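PDB 2EBA: putative glutaryl-CoA dehydrogenase from Thermus thermophilus, which belongs to the acyl-CoA dehydrogenase family of flavoproteins and binds flavin-adenine dinucleotide (FAD) within a four-chain assembly. Local coordinates for residues Leu291-His294 with Thr295-Leu298; Lys328-Gln331 with Ala332-Ala336; His350-Arg353 with His354-Asn357. One frame throughout, in Å; residues are numbered along the deposited sequence.

Contact 1: Leu291-His294 with Thr295-Leu298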
ATOM      1  N   LEU A 291      12.838  10.347  -1.327  1.00 13.93           N
ATOM      2  CA  LEU A 291      13.083  11.766  -1.180  1.00 14.38           C
ATOM      3  C   LEU A 291      11.868  12.480  -0.596  1.00 14.32           C
ATOM      4  O   LEU A 291      12.005  13.337   0.272  1.00 12.75           O
ATOM      5  CB  LEU A 291      13.455  12.370  -2.536  1.00 14.04           C
ATOM      6  CG  LEU A 291      13.870  13.838  -2.520  1.00 14.23           C
ATOM      7  CD1 LEU A 291      15.195  13.999  -1.802  1.00 15.16           C
ATOM      8  CD2 LEU A 291      13.981  14.343  -3.934  1.00 14.43           C
ATOM      9  N   ALA A 292      10.682  12.121  -1.070  1.00 14.79           N
ATOM     10  CA  ALA A 292       9.455  12.740  -0.588  1.00 14.12           C
ATOM     11  C   ALA A 292       9.316  12.509   0.904  1.00 13.30           C
ATOM     12  O   ALA A 292       9.076  13.435   1.669  1.00 12.57           O
ATOM     13  CB  ALA A 292       8.241  12.167  -1.325  1.00 13.64           C
ATOM     14  N   TRP A 293       9.483  11.263   1.322  1.00 13.95           N
ATOM     15  CA  TRP A 293       9.358  10.941   2.733  1.00 12.70           C
ATOM     16  C   TRP A 293      10.354  11.705   3.597  1.00 11.87           C
ATOM     17  O   TRP A 293      10.012  12.211   4.653  1.00  9.57           O
ATOM     18  CB  TRP A 293       9.544   9.447   2.935  1.00 12.29           C
ATOM     19  CG  TRP A 293       8.402   8.641   2.441  1.00 10.67           C
ATOM     20  CD1 TRP A 293       7.120   9.054   2.285  1.00 10.07           C
ATOM     21  CD2 TRP A 293       8.422   7.251   2.111  1.00  9.32           C
ATOM     22  NE1 TRP A 293       6.330   8.007   1.879  1.00  8.05           N
ATOM     23  CE2 TRP A 293       7.107   6.885   1.764  1.00  8.70           C
ATOM     24  CE3 TRP A 293       9.425   6.275   2.081  1.00  8.69           C
ATOM     25  CZ2 TRP A 293       6.765   5.579   1.385  1.00  9.38           C
ATOM     26  CZ3 TRP A 293       9.090   4.979   1.707  1.00 10.11           C
ATOM     27  CH2 TRP A 293       7.769   4.643   1.362  1.00  7.67           C
ATOM     28  N   HIS A 294      11.591  11.777   3.137  1.00 11.48           N
ATOM     29  CA  HIS A 294      12.622  12.476   3.873  1.00 10.70           C
ATOM     30  C   HIS A 294      12.286  13.940   4.080  1.00 11.61           C
ATOM     31  O   HIS A 294      12.491  14.474   5.157  1.00 10.96           O
ATOM     32  CB  HIS A 294      13.960  12.338   3.159  1.00  9.62           C
ATOM     33  CG  HIS A 294      15.104  12.939   3.910  1.00 11.20           C
ATOM     34  ND1 HIS A 294      15.459  14.266   3.790  1.00  9.85           N
ATOM     35  CD2 HIS A 294      15.967  12.396   4.802  1.00  9.64           C
ATOM     36  CE1 HIS A 294      16.493  14.511   4.575  1.00 10.31           C
ATOM     37  NE2 HIS A 294      16.820  13.397   5.200  1.00  7.35           N
ATOM     38  N   THR A 295      11.763  14.586   3.043  1.00 13.23           N
ATOM     39  CA  THR A 295      11.392  15.994   3.115  1.00 13.42           C
ATOM     40  C   THR A 295      10.250  16.185   4.108  1.00 13.63           C
ATOM     41  O   THR A 295      10.261  17.120   4.902  1.00 13.48           O
ATOM     42  CB  THR A 295      10.964  16.501   1.722  1.00 14.50           C
ATOM     43  OG1 THR A 295      12.050  16.311   0.802  1.00 15.28           O
ATOM     44  CG2 THR A 295      10.586  17.964   1.768  1.00 13.00           C
ATOM     45  N   GLU A 296       9.266  15.294   4.053  1.00 13.23           N
ATOM     46  CA  GLU A 296       8.121  15.342   4.947  1.00 12.37           C
ATOM     47  C   GLU A 296       8.593  15.137   6.381  1.00 11.06           C
ATOM     48  O   GLU A 296       8.164  15.826   7.295  1.00 10.46           O
ATOM     49  CB  GLU A 296       7.123  14.248   4.567  1.00 13.09           C
ATOM     50  CG  GLU A 296       6.382  14.535   3.277  1.00 13.20           C
ATOM     51  CD  GLU A 296       5.535  13.372   2.807  1.00 13.12           C
ATOM     52  OE1 GLU A 296       4.691  13.587   1.913  1.00 12.29           O
ATOM     53  OE2 GLU A 296       5.719  12.247   3.315  1.00 13.35           O
ATOM     54  N   GLY A 297       9.501  14.192   6.561  1.00 10.32           N
ATOM     55  CA  GLY A 297      10.011  13.904   7.885  1.00  8.89           C
ATOM     56  C   GLY A 297      10.779  15.033   8.529  1.00  7.43           C
ATOM     57  O   GLY A 297      10.577  15.309   9.695  1.00  4.19           O
ATOM     58  N   LEU A 298      11.672  15.674   7.785  1.00 11.06           N
ATOM     59  CA  LEU A 298      12.440  16.790   8.338  1.00 14.20           C
ATOM     60  C   LEU A 298      11.542  17.924   8.800  1.00 13.94           C
ATOM     61  O   LEU A 298      11.783  18.530   9.848  1.00 14.52           O
ATOM     62  CB  LEU A 298      13.425  17.344   7.314  1.00 16.50           C
ATOM     63  CG  LEU A 298      14.783  16.672   7.200  1.00 18.79           C
ATOM     64  CD1 LEU A 298      15.683  17.580   6.392  1.00 20.87           C
ATOM     65  CD2 LEU A 298      15.394  16.451   8.582  1.00 18.92           C
TER
HETATM   66  O   HOH W   1       3.938  10.184   2.430  1.00 16.14           O
HETATM   67  O   HOH W   2      14.859  16.380   2.239  1.00  9.16           O
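Glu296 OE2, set near the plane of the Trp293 indole and 3.6 Å from its CD1, is gripped by both a water and a lysine. The water donates to Glu296 OE2 at 2.9 Å, and it also accepts a weak bond of 3.3 Å from Trp293 NE1, so it spans the indole edge and the carboxylate. Lys328 completes the grip on OE2 with a salt bridge, while the other oxygen, OE1, pairs with Lys328 and Gln324 of a second subunit. These partners account for a buried carboxylate and would be expected to stabilise its charged form. The extended Glu296 chain leaves beside its own backbone N (chi1 -72°) and runs back along the helix to the indole, with the ring and carboxylate planes 41° apart.

A second water bridge lies further round the helix. Its oxygen sits in the plane of the His294 imidazole at the ring edge, 2.7 Å from His294 ND1, and also bonds to Thr295 OG1 at 3.2 Å. That hydroxyl lies 3.0 Å from Leu291 O, an oxygen that already accepts the backbone N-H of Thr295. At the far side of the ring, His294 NE2 is hydrogen-bonded to Tyr80, which leaves the imidazole fixed at both nitrogens. Leu298 meets it obliquely, with its CD1 3.7 Å from His294 CE1.

The main chain here is a regular helix with i to i+4 bonds, such as Gly297 N to Trp293 O at 2.8 Å. Two water bridges between neighbouring side chains of one helix, and a carboxylate shared between subunits, place this contact at a subunit interface of the alpha-helical C-terminal domain of the acyl-CoA dehydrogenase fold.

Contact 2: Lys328-Gln331 with Ala332-Ala336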
ATOM      1  N   LYS A 328       8.426   5.331   7.582  1.00 15.18           N
ATOM      2  CA  LYS A 328       8.993   5.738   6.300  1.00 14.33           C
ATOM      3  C   LYS A 328      10.424   5.269   6.144  1.00 13.94           C
ATOM      4  O   LYS A 328      10.796   4.761   5.097  1.00 14.56           O
ATOM      5  CB  LYS A 328       8.901   7.262   6.138  1.00 13.01           C
ATOM      6  CG  LYS A 328       7.476   7.739   5.950  1.00 14.57           C
ATOM      7  CD  LYS A 328       7.334   9.245   5.955  1.00 13.95           C
ATOM      8  CE  LYS A 328       5.878   9.610   5.829  1.00 12.49           C
ATOM      9  NZ  LYS A 328       5.724  11.088   5.856  1.00 13.47           N
ATOM     10  N   ALA A 329      11.227   5.432   7.189  1.00 12.34           N
ATOM     11  CA  ALA A 329      12.610   5.002   7.140  1.00 11.77           C
ATOM     12  C   ALA A 329      12.686   3.473   7.027  1.00 11.18           C
ATOM     13  O   ALA A 329      13.557   2.946   6.353  1.00  8.20           O
ATOM     14  CB  ALA A 329      13.358   5.486   8.386  1.00 11.92           C
ATOM     15  N   LEU A 330      11.790   2.757   7.694  1.00 11.48           N
ATOM     16  CA  LEU A 330      11.809   1.306   7.591  1.00 12.05           C
ATOM     17  C   LEU A 330      11.412   0.935   6.154  1.00 12.30           C
ATOM     18  O   LEU A 330      12.053   0.112   5.508  1.00 10.97           O
ATOM     19  CB  LEU A 330      10.835   0.661   8.599  1.00 11.44           C
ATOM     20  CG  LEU A 330      10.724  -0.876   8.597  1.00  8.56           C
ATOM     21  CD1 LEU A 330      12.074  -1.529   8.887  1.00  7.05           C
ATOM     22  CD2 LEU A 330       9.729  -1.308   9.624  1.00  8.13           C
ATOM     23  N   GLN A 331      10.369   1.561   5.636  1.00 13.39           N
ATOM     24  CA  GLN A 331       9.954   1.247   4.280  1.00 13.93           C
ATOM     25  C   GLN A 331      11.069   1.575   3.278  1.00 12.87           C
ATOM     26  O   GLN A 331      11.324   0.825   2.342  1.00 11.17           O
ATOM     27  CB  GLN A 331       8.686   2.024   3.940  1.00 16.93           C
ATOM     28  CG  GLN A 331       7.472   1.645   4.778  1.00 22.94           C
ATOM     29  CD  GLN A 331       6.305   2.616   4.586  1.00 28.23           C
ATOM     30  OE1 GLN A 331       6.328   3.752   5.080  1.00 31.27           O
ATOM     31  NE2 GLN A 331       5.281   2.178   3.854  1.00 29.75           N
ATOM     32  N   ALA A 332      11.753   2.692   3.487  1.00 12.76           N
ATOM     33  CA  ALA A 332      12.819   3.105   2.587  1.00 12.30           C
ATOM     34  C   ALA A 332      14.022   2.186   2.652  1.00 12.13           C
ATOM     35  O   ALA A 332      14.712   1.995   1.660  1.00 12.42           O
ATOM     36  CB  ALA A 332      13.246   4.532   2.902  1.00 12.80           C
ATOM     37  N   ALA A 333      14.283   1.623   3.823  1.00 11.06           N
ATOM     38  CA  ALA A 333      15.422   0.726   3.978  1.00 11.64           C
ATOM     39  C   ALA A 333      15.172  -0.550   3.182  1.00  9.98           C
ATOM     40  O   ALA A 333      16.076  -1.083   2.538  1.00  9.50           O
ATOM     41  CB  ALA A 333      15.651   0.406   5.464  1.00  9.40           C
ATOM     42  N   ARG A 334      13.935  -1.023   3.229  1.00 11.61           N
ATOM     43  CA  ARG A 334      13.533  -2.222   2.498  1.00 12.74           C
ATOM     44  C   ARG A 334      13.601  -1.969   0.987  1.00 14.06           C
ATOM     45  O   ARG A 334      14.108  -2.807   0.233  1.00 13.93           O
ATOM     46  CB  ARG A 334      12.113  -2.623   2.895  1.00 11.41           C
ATOM     47  CG  ARG A 334      11.953  -2.909   4.368  1.00  9.74           C
ATOM     48  CD  ARG A 334      10.504  -3.058   4.748  1.00  7.69           C
ATOM     49  NE  ARG A 334      10.360  -3.627   6.083  1.00  7.71           N
ATOM     50  CZ  ARG A 334       9.200  -3.769   6.708  1.00  8.00           C
ATOM     51  NH1 ARG A 334       8.077  -3.383   6.126  1.00 10.36           N
ATOM     52  NH2 ARG A 334       9.157  -4.311   7.908  1.00 11.57           N
ATOM     53  N   MET A 335      13.102  -0.813   0.558  1.00 15.15           N
ATOM     54  CA  MET A 335      13.114  -0.438  -0.859  1.00 15.46           C
ATOM     55  C   MET A 335      14.539  -0.382  -1.387  1.00 15.73           C
ATOM     56  O   MET A 335      14.805  -0.812  -2.508  1.00 17.18           O
ATOM     57  CB  MET A 335      12.457   0.929  -1.068  1.00 13.82           C
ATOM     58  CG  MET A 335      11.029   0.896  -1.529  1.00 14.15           C
ATOM     59  SD  MET A 335      10.500   2.573  -1.660  1.00  7.13           S
ATOM     60  CE  MET A 335       8.748   2.330  -1.269  1.00 14.18           C
ATOM     61  N   ALA A 336      15.450   0.143  -0.572  1.00 16.01           N
ATOM     62  CA  ALA A 336      16.861   0.253  -0.941  1.00 15.54           C
ATOM     63  C   ALA A 336      17.519  -1.122  -1.065  1.00 16.04           C
ATOM     64  O   ALA A 336      18.334  -1.349  -1.958  1.00 14.73           O
ATOM     65  CB  ALA A 336      17.604   1.084   0.087  1.00 14.31           C
TER
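Leu330 lies against one face of the Arg334 guanidinium, one helical turn further along. Its CG stands 3.6 Å above the guanidinium plane, displaced toward the rim, and CD2 comes within 3.5 Å of Arg334 NH2. The touch is therefore apolar carbon on a flat cationic group, made over the face, which leaves the N-H bonds in the guanidinium plane pointing elsewhere. Both torsion sets bring it about: Leu330 CG swings to the carbonyl side of its residue (chi1 179°), whereas Arg334 CG is beside its backbone N (chi1 -59°), and its chain then stretches to NE, passing close to the preceding turn. On the way, Arg334 CG lies 3.2 Å from Leu330 O, the same oxygen that accepts the Arg334 N-H at 3.2 Å and, weakly, that of Ala333.

Behind this pair the backbone is that of a continuous helix. Ala332 N bonds to Lys328 O at 2.8 Å, and Met335 N to Gln331 O at 3.0 Å. The alanine methyl groups lean on carbonyls of the previous turn, Ala332 CB being 3.3 Å from Lys328 O, and residues of neighbouring helices pack directly on these methyls: Leu256 and Met290 on Ala332, Met355 on Ala333.

Further out, Leu358 and Glu359 of helix 351-361 cover Leu330. Glu359 also forms a long, weak ion pair with Arg334 NH2, and Arg334 packs on Arg334 of a third subunit. The Leu330-Arg334 pair is thus an i to i+4 side-chain contact on helix 315-340, at a subunit boundary, within the helical bundle that forms the C-terminal domain of acyl-CoA dehydrogenases.

Contact 3: His350-Arg353 with His354-Asn357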
ATOM      1  N   HIS A 350      25.312  -1.453   4.254  1.00 24.41           N
ATOM      2  CA  HIS A 350      24.514  -0.594   5.154  1.00 22.56           C
ATOM      3  C   HIS A 350      22.995  -0.723   5.020  1.00 21.19           C
ATOM      4  O   HIS A 350      22.284  -0.774   6.022  1.00 21.19           O
ATOM      5  CB  HIS A 350      24.825   0.891   4.947  1.00 23.44           C
ATOM      6  CG  HIS A 350      26.258   1.251   5.135  1.00 25.77           C
ATOM      7  ND1 HIS A 350      27.017   0.764   6.174  1.00 28.23           N
ATOM      8  CD2 HIS A 350      27.067   2.075   4.429  1.00 26.01           C
ATOM      9  CE1 HIS A 350      28.235   1.268   6.101  1.00 28.69           C
ATOM     10  NE2 HIS A 350      28.291   2.067   5.050  1.00 27.05           N
ATOM     11  N   ALA A 351      22.493  -0.729   3.790  1.00 19.68           N
ATOM     12  CA  ALA A 351      21.053  -0.808   3.558  1.00 19.29           C
ATOM     13  C   ALA A 351      20.358  -1.818   4.462  1.00 18.46           C
ATOM     14  O   ALA A 351      19.378  -1.490   5.140  1.00 16.99           O
ATOM     15  CB  ALA A 351      20.773  -1.139   2.086  1.00 19.36           C
ATOM     16  N   ILE A 352      20.883  -3.041   4.489  1.00 18.34           N
ATOM     17  CA  ILE A 352      20.293  -4.103   5.295  1.00 16.35           C
ATOM     18  C   ILE A 352      20.564  -3.984   6.794  1.00 13.75           C
ATOM     19  O   ILE A 352      19.794  -4.497   7.592  1.00 12.19           O
ATOM     20  CB  ILE A 352      20.733  -5.495   4.777  1.00 18.47           C
ATOM     21  CG1 ILE A 352      19.712  -6.546   5.214  1.00 18.86           C
ATOM     22  CG2 ILE A 352      22.117  -5.844   5.285  1.00 15.69           C
ATOM     23  CD1 ILE A 352      19.820  -7.849   4.458  1.00 20.40           C
ATOM     24  N   ARG A 353      21.651  -3.318   7.176  1.00 13.01           N
ATOM     25  CA  ARG A 353      21.957  -3.111   8.591  1.00 12.05           C
ATOM     26  C   ARG A 353      20.943  -2.095   9.135  1.00 10.84           C
ATOM     27  O   ARG A 353      20.395  -2.277  10.219  1.00  8.21           O
ATOM     28  CB  ARG A 353      23.390  -2.594   8.769  1.00 13.21           C
ATOM     29  CG  ARG A 353      23.748  -2.214  10.198  1.00 13.44           C
ATOM     30  CD  ARG A 353      25.230  -1.885  10.311  1.00 13.83           C
ATOM     31  NE  ARG A 353      25.647  -0.867   9.349  1.00 14.75           N
ATOM     32  CZ  ARG A 353      25.342   0.424   9.442  1.00 12.70           C
ATOM     33  NH1 ARG A 353      24.617   0.861  10.460  1.00 13.55           N
ATOM     34  NH2 ARG A 353      25.755   1.278   8.520  1.00 10.98           N
ATOM     35  N   HIS A 354      20.692  -1.031   8.373  1.00 10.41           N
ATOM     36  CA  HIS A 354      19.695  -0.037   8.761  1.00 11.71           C
ATOM     37  C   HIS A 354      18.292  -0.684   8.707  1.00 11.46           C
ATOM     38  O   HIS A 354      17.448  -0.452   9.582  1.00 10.46           O
ATOM     39  CB  HIS A 354      19.744   1.174   7.813  1.00 11.02           C
ATOM     40  CG  HIS A 354      20.892   2.107   8.066  1.00  9.59           C
ATOM     41  ND1 HIS A 354      20.992   2.872   9.208  1.00  8.66           N
ATOM     42  CD2 HIS A 354      21.961   2.431   7.304  1.00  8.42           C
ATOM     43  CE1 HIS A 354      22.072   3.628   9.136  1.00  6.68           C
ATOM     44  NE2 HIS A 354      22.677   3.383   7.989  1.00  6.74           N
ATOM     45  N   MET A 355      18.051  -1.493   7.680  1.00 11.71           N
ATOM     46  CA  MET A 355      16.780  -2.197   7.551  1.00 11.97           C
ATOM     47  C   MET A 355      16.441  -2.961   8.828  1.00 12.45           C
ATOM     48  O   MET A 355      15.355  -2.812   9.387  1.00 12.04           O
ATOM     49  CB  MET A 355      16.817  -3.155   6.358  1.00 10.56           C
ATOM     50  CG  MET A 355      15.446  -3.624   5.897  1.00  7.48           C
ATOM     51  SD  MET A 355      15.525  -5.113   4.884  1.00  1.54           S
ATOM     52  CE  MET A 355      15.634  -4.403   3.244  1.00  1.54           C
ATOM     53  N   LEU A 356      17.385  -3.780   9.281  1.00 10.94           N
ATOM     54  CA  LEU A 356      17.222  -4.566  10.510  1.00 12.34           C
ATOM     55  C   LEU A 356      17.100  -3.695  11.757  1.00 12.17           C
ATOM     56  O   LEU A 356      16.198  -3.887  12.569  1.00 12.71           O
ATOM     57  CB  LEU A 356      18.377  -5.576  10.662  1.00 12.36           C
ATOM     58  CG  LEU A 356      18.278  -6.825   9.748  1.00 14.60           C
ATOM     59  CD1 LEU A 356      19.538  -7.667   9.816  1.00 10.95           C
ATOM     60  CD2 LEU A 356      17.074  -7.664  10.158  1.00 11.00           C
ATOM     61  N   ASN A 357      18.005  -2.739  11.911  1.00 12.99           N
ATOM     62  CA  ASN A 357      17.963  -1.827  13.048  1.00 12.54           C
ATOM     63  C   ASN A 357      16.600  -1.141  13.145  1.00 12.37           C
ATOM     64  O   ASN A 357      15.987  -1.100  14.218  1.00 10.46           O
ATOM     65  CB  ASN A 357      19.048  -0.760  12.901  1.00 12.48           C
ATOM     66  CG  ASN A 357      20.419  -1.268  13.273  1.00 10.90           C
ATOM     67  OD1 ASN A 357      21.440  -0.643  12.967  1.00 10.61           O
ATOM     68  ND2 ASN A 357      20.451  -2.395  13.951  1.00  7.50           N
TER
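Arg353 and His354 run side by side in the same direction from the first turn of helix 351-361, part of the alpha-helical C-terminal domain of the acyl-CoA dehydrogenase fold. The Arg353 guanidinium reaches over one face of the imidazole: NH1 stands 3.9 Å above the ring plane, offset toward its rim, and NH2 is 3.8 Å from His354 NE2. With the two planes 56° apart, the groups overlap at a slant and do not form a parallel stack. A bend in the arginine chain at chi3 (54°) turns the group across the ring. Its position is fixed from outside by Asp86, which forms a salt bridge to NH1, and by Val85 O, which accepts a hydrogen bond from NH1. The His354 ring also packs on Ala255, Ala258 and Val259 of helix 235-269.

Ile352, the third residue with much buried surface, faces another way. Its CG1 makes a loose apolar approach to Met355 SD at 4.4 Å, and its side chain meets Leu356 of a third subunit. Its carbonyl oxygen takes the Leu356 N-H at 3.0 Å, the donor sitting well above the carbonyl plane.

His350 occupies the N-cap position, and its CB lies 4.0 Å from His354 CD2. The first turn closes on its carbonyl: His354 N donates to His350 O at 2.9 Å in an almost straight bond, with an N-H...O angle of 174°.

The three contacts follow one another along the chain on the successive helices 281-309, 315-340 and 351-361, all within the C-terminal domain. Contact 2 lies between the others: its centre is 12 Å from that of contact 1 and 9 Å from that of contact 3, whereas contacts 1 and 3 are 19 Å apart between centres and do not touch. The first junction combines the Glu296-Lys328 salt bridge with the Trp293 indole, whose CH2 is 3.6 Å from Met335 CE. The second is Met355, with CE 3.4 Å from Ala333 O. Helix 315-340 is thus packed between its two neighbours, and the group borders two other subunits, the second at contacts 1 and 2 and the third at contacts 2 and 3.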